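Side-chain contacts in COG0778: Nitroreductase (Streptococcus pneumoniae, PDB 2B67), which probably catalyses the FMN-dependent reduction of nitro compounds or related acceptors at the expense of a reduced nicotinamide cofactor, as other members of the nitroreductase family do: residues K22-K27 against V52-N57; E59-A64 against E70-A75. All coordinates share one frame; numbering follows the deposited sequence. Where two conformers were deposited one is given.

Interaction 1: K22-K27 against V52-N57; sequences KLVDPK and VVREKN
Arg-54, just after strand 48-53, reaches to the loop before helix 26-36 and grips one backbone oxygen, Val-24 O, with both terminal nitrogens of its guanidinium. The two bonds are almost equal in length, 2.8 Å from Arg-54 NH2 to Val-24 O and 2.9 Å from Arg-54 NH1 to the same oxygen, but they use it differently. NH2 lies in the carbonyl plane with a C=O...N angle of 160°, whereas NH1 stands above that plane. Both N-H...O angles are near 135°, the bend expected when two roughly parallel N-H bonds are aimed at a single acceptor between them. A water extends this polar edge: it takes a hydrogen from Val-24 N at 2.8 Å and a weaker one from Arg-54 NH2.

The extended run from CG to NE carries the guanidinium across the gap. Pro-26 then covers one face of it, its CD 3.5 Å above the plane and offset toward the rim, with CD 3.6 Å from Arg-54 NH1. Beside the grip, Val-24 CG1 comes within 4.0 Å of Arg-54 NH1, and Val-24 itself is buried against Val-77 and Val-29. Next in the chain, Asp-25 N-caps the helix, OD1 accepting from Lys-27 N at 3.1 Å from above the carboxylate plane.

Asp-25 OD1 and Arg-54 NH1 are 6.4 Å apart, so no salt bridge forms. The cation is instead met by a neutral carbonyl, which it would be expected to polarise, and two bonds to one atom together with the proline on its face limit the rotation of the guanidinium.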
loop_
_atom_site.group_PDB
_atom_site.type_symbol
_atom_site.label_atom_id
_atom_site.label_comp_id
_atom_site.label_asym_id
_atom_site.label_seq_id
_atom_site.Cartn_x
_atom_site.Cartn_y
_atom_site.Cartn_z
ATOM N N LYS A 22 12.357 -24.796 6.799
ATOM C CA LYS A 22 13.552 -23.961 6.841
ATOM C C LYS A 22 13.339 -22.758 7.766
ATOM O O LYS A 22 12.298 -22.075 7.711
ATOM C CB LYS A 22 13.963 -23.469 5.426
ATOM C CG LYS A 22 15.258 -22.612 5.436
ATOM C CD LYS A 22 15.707 -22.196 4.044
ATOM C CE LYS A 22 16.895 -21.266 4.112
ATOM N NZ LYS A 22 17.230 -20.743 2.743
ATOM N N LEU A 23 14.360 -22.502 8.586
ATOM C CA LEU A 23 14.320 -21.491 9.593
ATOM C C LEU A 23 14.421 -20.098 8.928
ATOM O O LEU A 23 15.088 -19.939 7.909
ATOM C CB LEU A 23 15.471 -21.735 10.588
ATOM C CG LEU A 23 15.502 -23.042 11.413
ATOM C CD1 LEU A 23 16.706 -23.042 12.326
ATOM C CD2 LEU A 23 14.213 -23.170 12.243
ATOM N N VAL A 24 13.721 -19.107 9.479
ATOM C CA VAL A 24 13.798 -17.760 8.950
ATOM C C VAL A 24 14.657 -16.937 9.896
ATOM O O VAL A 24 14.271 -16.720 11.031
ATOM C CB VAL A 24 12.389 -17.094 8.778
ATOM C CG1 VAL A 24 12.553 -15.592 8.412
ATOM C CG2 VAL A 24 11.570 -17.834 7.729
ATOM N N ASP A 25 15.809 -16.486 9.403
ATOM C CA ASP A 25 16.841 -15.768 10.172
ATOM C C ASP A 25 16.296 -14.390 10.580
ATOM O O ASP A 25 15.918 -13.621 9.705
ATOM C CB ASP A 25 18.060 -15.596 9.244
ATOM C CG ASP A 25 19.336 -15.149 9.966
ATOM O OD1 ASP A 25 19.308 -14.569 11.064
ATOM O OD2 ASP A 25 20.413 -15.371 9.373
ATOM N N PRO A 26 16.201 -14.105 11.909
ATOM C CA PRO A 26 15.796 -12.759 12.360
ATOM C C PRO A 26 16.613 -11.607 11.796
ATOM O O PRO A 26 16.081 -10.516 11.694
ATOM C CB PRO A 26 15.904 -12.819 13.889
ATOM C CG PRO A 26 16.683 -14.092 14.190
ATOM C CD PRO A 26 16.424 -15.020 13.043
ATOM N N LYS A 27 17.868 -11.835 11.397
ATOM C CA LYS A 27 18.634 -10.794 10.679
ATOM C C LYS A 27 17.973 -10.422 9.331
ATOM O O LYS A 27 17.923 -9.248 8.972
ATOM C CB LYS A 27 20.112 -11.173 10.462
ATOM C CG LYS A 27 20.849 -11.691 11.719
ATOM C CD LYS A 27 20.975 -10.656 12.860
ATOM C CE LYS A 27 22.440 -10.217 13.111
ATOM N NZ LYS A 27 23.103 -10.945 14.247
ATOM N N VAL A 52 6.937 -8.707 15.203
ATOM C CA VAL A 52 7.492 -9.958 14.706
ATOM C C VAL A 52 7.188 -11.121 15.662
ATOM O O VAL A 52 7.740 -11.213 16.770
ATOM C CB VAL A 52 9.004 -9.819 14.422
ATOM C CG1 VAL A 52 9.583 -11.104 13.932
ATOM C CG2 VAL A 52 9.239 -8.693 13.406
ATOM N N VAL A 53 6.313 -12.005 15.229
ATOM C CA VAL A 53 5.829 -13.059 16.110
ATOM C C VAL A 53 6.578 -14.355 15.845
ATOM O O VAL A 53 6.471 -14.935 14.750
ATOM C CB VAL A 53 4.312 -13.246 15.976
ATOM C CG1 VAL A 53 3.792 -14.325 16.942
ATOM C CG2 VAL A 53 3.612 -11.874 16.230
ATOM N N ARG A 54 7.326 -14.784 16.864
ATOM C CA ARG A 54 8.099 -16.022 16.830
ATOM C C ARG A 54 7.714 -16.915 18.004
ATOM O O ARG A 54 7.932 -18.113 17.959
ATOM C CB ARG A 54 9.618 -15.746 16.896
ATOM C CG ARG A 54 10.201 -15.309 15.590
ATOM C CD ARG A 54 11.747 -15.084 15.674
ATOM N NE ARG A 54 12.239 -14.485 14.423
ATOM C CZ ARG A 54 12.587 -15.163 13.316
ATOM N NH1 ARG A 54 12.995 -14.477 12.264
ATOM N NH2 ARG A 54 12.528 -16.502 13.245
ATOM N N GLU A 55 7.173 -16.315 19.055
ATOM C CA GLU A 55 6.782 -17.055 20.233
ATOM C C GLU A 55 5.284 -17.284 20.367
ATOM O O GLU A 55 4.899 -18.366 20.790
ATOM C CB GLU A 55 7.338 -16.421 21.514
ATOM C CG GLU A 55 8.455 -17.243 22.123
ATOM C CD GLU A 55 9.820 -16.742 21.725
ATOM O OE1 GLU A 55 10.448 -17.354 20.819
ATOM O OE2 GLU A 55 10.256 -15.720 22.326
ATOM N N LYS A 56 4.462 -16.287 20.019
ATOM C CA LYS A 56 2.995 -16.334 20.210
ATOM C C LYS A 56 2.191 -16.821 18.980
ATOM O O LYS A 56 0.988 -16.568 18.871
ATOM C CB LYS A 56 2.459 -14.966 20.713
ATOM C CG LYS A 56 3.047 -14.562 22.098
ATOM C CD LYS A 56 2.399 -13.300 22.655
ATOM C CE LYS A 56 2.634 -13.177 24.179
ATOM N NZ LYS A 56 4.049 -12.747 24.517
ATOM N N ASN A 57 2.858 -17.543 18.081
ATOM C CA ASN A 57 2.243 -17.958 16.830
ATOM C C ASN A 57 0.999 -18.810 16.992
ATOM O O ASN A 57 0.038 -18.625 16.257
ATOM C CB ASN A 57 3.229 -18.693 15.944
ATOM C CG ASN A 57 4.461 -17.863 15.651
ATOM O OD1 ASN A 57 4.641 -17.362 14.545
ATOM N ND2 ASN A 57 5.297 -17.705 16.651
HETATM O O HOH W 1 12.559 -19.618 12.029
#

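Interaction 2: E59-A64 against E70-A75; sequences ELAKLA and EQVSSA
Val-72 presents its branched side chain to the segment 59-64, where CB and CG1 meet Ala-61, CG1 also Leu-60, and CG2 Ala-64. The CA and CB of Ala-61 meet it most directly: Val-72 CB is 3.9 Å from Ala-61 CB, and Val-72 CG1 approaches Ala-61 CA to 3.8 Å. With CG1 anti to the backbone N (chi1 -176°), the two methyls are spread along the neighbouring segment. The side chain of Leu-60 crosses that of Val-72 at about a right angle and touches its CG1 with CD2 at 4.0 Å. CG2 points to the other end, where Ala-64 CB lies 4.2 Å away.

The alanine methyl permits a close approach of the backbones, the CA atoms of Ala-61 and Val-72 being 5.0 Å apart. Beside it, Ser-73 OG comes to 3.3 Å from Ala-61 CB, a packing contact with a methyl carbon; the hydroxyl's hydrogen bond is to Phe-69 O within its own helix. Ala-64 is brought alongside by the type I turn from Ala-61 to Ala-64, closed by the bond of 3.0 Å from Ala-64 N to Ala-61 O.

Leu-60 and Val-72 both also rest on Thr-78 of strand 77-84, and each touches strand 174-183 as well, through Leu-179 and Thr-181 respectively. One residue before Val-72, Gln-71 donates through NE2 to O2 of the flavin mononucleotide. The arrangement is thus a close packing of two short helices, 57-61 and 68-74, against the antiparallel sheet of the nitroreductase alpha-beta fold, beside its FMN pocket.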
loop_
_atom_site.group_PDB
_atom_site.type_symbol
_atom_site.label_atom_id
_atom_site.label_comp_id
_atom_site.label_asym_id
_atom_site.label_seq_id
_atom_site.Cartn_x
_atom_site.Cartn_y
_atom_site.Cartn_z
ATOM N N GLU A 59 -1.120 -19.047 19.591
ATOM C CA GLU A 59 -2.123 -18.138 20.141
ATOM C C GLU A 59 -2.720 -17.276 19.026
ATOM O O GLU A 59 -3.939 -17.256 18.813
ATOM C CB GLU A 59 -1.473 -17.207 21.180
ATOM C CG GLU A 59 -1.803 -17.474 22.662
ATOM C CD GLU A 59 -1.967 -16.177 23.480
ATOM O OE1 GLU A 59 -3.114 -15.865 23.901
ATOM O OE2 GLU A 59 -0.957 -15.460 23.689
ATOM N N LEU A 60 -1.845 -16.579 18.307
ATOM C CA LEU A 60 -2.268 -15.688 17.213
ATOM C C LEU A 60 -3.117 -16.421 16.194
ATOM O O LEU A 60 -4.140 -15.910 15.742
ATOM C CB LEU A 60 -1.044 -15.020 16.540
ATOM C CG LEU A 60 -1.343 -14.099 15.364
ATOM C CD1 LEU A 60 -2.242 -12.899 15.810
ATOM C CD2 LEU A 60 -0.040 -13.617 14.707
ATOM N N ALA A 61 -2.700 -17.643 15.839
ATOM C CA ALA A 61 -3.391 -18.421 14.829
ATOM C C ALA A 61 -4.857 -18.692 15.175
ATOM O O ALA A 61 -5.680 -18.834 14.266
ATOM C CB ALA A 61 -2.665 -19.750 14.604
ATOM N N LYS A 62 -5.173 -18.779 16.468
ATOM C CA LYS A 62 -6.576 -18.978 16.934
ATOM C C LYS A 62 -7.484 -17.831 16.556
ATOM O O LYS A 62 -8.727 -17.991 16.592
ATOM C CB LYS A 62 -6.632 -19.156 18.449
ATOM C CG LYS A 62 -5.928 -20.397 18.943
ATOM C CD LYS A 62 -6.035 -20.465 20.454
ATOM C CE LYS A 62 -5.212 -21.619 20.967
ATOM N NZ LYS A 62 -5.008 -21.449 22.438
ATOM N N LEU A 63 -6.875 -16.687 16.176
ATOM C CA LEU A 63 -7.621 -15.488 15.725
ATOM C C LEU A 63 -7.873 -15.426 14.212
ATOM O O LEU A 63 -8.580 -14.539 13.700
ATOM C CB LEU A 63 -6.881 -14.232 16.156
ATOM C CG LEU A 63 -6.556 -14.080 17.636
ATOM C CD1 LEU A 63 -6.001 -12.702 17.804
ATOM C CD2 LEU A 63 -7.788 -14.332 18.562
ATOM N N ALA A 64 -7.274 -16.365 13.494
ATOM C CA ALA A 64 -7.330 -16.358 12.026
ATOM C C ALA A 64 -8.528 -17.178 11.537
ATOM O O ALA A 64 -8.809 -18.241 12.104
ATOM C CB ALA A 64 -6.006 -16.939 11.459
ATOM N N GLU A 70 -4.369 -22.473 9.555
ATOM C CA GLU A 70 -3.205 -23.307 9.253
ATOM C C GLU A 70 -1.996 -22.485 8.791
ATOM O O GLU A 70 -0.851 -22.827 9.092
ATOM C CB GLU A 70 -3.559 -24.339 8.198
ATOM C CG GLU A 70 -4.253 -25.584 8.785
ATOM C CD GLU A 70 -5.752 -25.454 8.871
ATOM O OE1 GLU A 70 -6.319 -24.390 8.494
ATOM O OE2 GLU A 70 -6.373 -26.434 9.332
ATOM N N GLN A 71 -2.244 -21.408 8.052
ATOM C CA GLN A 71 -1.145 -20.560 7.566
ATOM C C GLN A 71 -0.382 -19.922 8.719
ATOM O O GLN A 71 0.843 -20.009 8.783
ATOM C CB GLN A 71 -1.665 -19.498 6.588
ATOM C CG GLN A 71 -2.152 -20.093 5.253
ATOM C CD GLN A 71 -2.728 -19.036 4.330
ATOM O OE1 GLN A 71 -2.072 -18.023 4.050
ATOM N NE2 GLN A 71 -3.959 -19.265 3.850
ATOM N N VAL A 72 -1.102 -19.309 9.646
ATOM C CA VAL A 72 -0.454 -18.678 10.767
ATOM C C VAL A 72 0.198 -19.712 11.722
ATOM O O VAL A 72 1.271 -19.446 12.290
ATOM C CB VAL A 72 -1.390 -17.702 11.509
ATOM C CG1 VAL A 72 -0.626 -16.980 12.640
ATOM C CG2 VAL A 72 -1.959 -16.670 10.530
ATOM N N SER A 73 -0.424 -20.881 11.886
ATOM C CA SER A 73 0.158 -21.937 12.765
ATOM C C SER A 73 1.464 -22.468 12.227
ATOM O O SER A 73 2.395 -22.696 13.016
ATOM C CB SER A 73 -0.779 -23.142 12.921
ATOM O OG SER A 73 -1.950 -22.802 13.616
ATOM N N SER A 74 1.536 -22.675 10.915
ATOM C CA SER A 74 2.730 -23.260 10.307
ATOM C C SER A 74 3.850 -22.278 10.052
ATOM O O SER A 74 5.008 -22.613 10.300
ATOM C CB SER A 74 2.391 -23.964 9.008
ATOM O OG SER A 74 1.589 -25.090 9.281
ATOM N N ALA A 75 3.517 -21.079 9.553
ATOM C CA ALA A 75 4.546 -20.115 9.160
ATOM C C ALA A 75 5.557 -19.909 10.292
ATOM O O ALA A 75 5.172 -19.697 11.429
ATOM C CB ALA A 75 3.938 -18.795 8.717
#

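Interactions 1 and 2 lie in series along the chain, their centres 13 Å apart, with helix 57-61 following on strand 48-53. They meet at Asn-57, whose backbone O packs against Val-72 CG1 at 4.0 Å. Interaction 1 is partly buried: a charged side chain binds a backbone carbonyl with a water weakly bonded alongside, tying the residue after strand 48-53, at the edge of this chain's own sheet, to the loop before helix 26-36. Interaction 2 is buried and apolar, joining two helices through methyl groups. Both also pack on strand 77-84, through Val-77 and Thr-78 respectively. Segment 52-57 carries Val-52, which pairs with a strand of the second subunit; segment 70-75 carries Gln-71, which hydrogen-bonds the FMN.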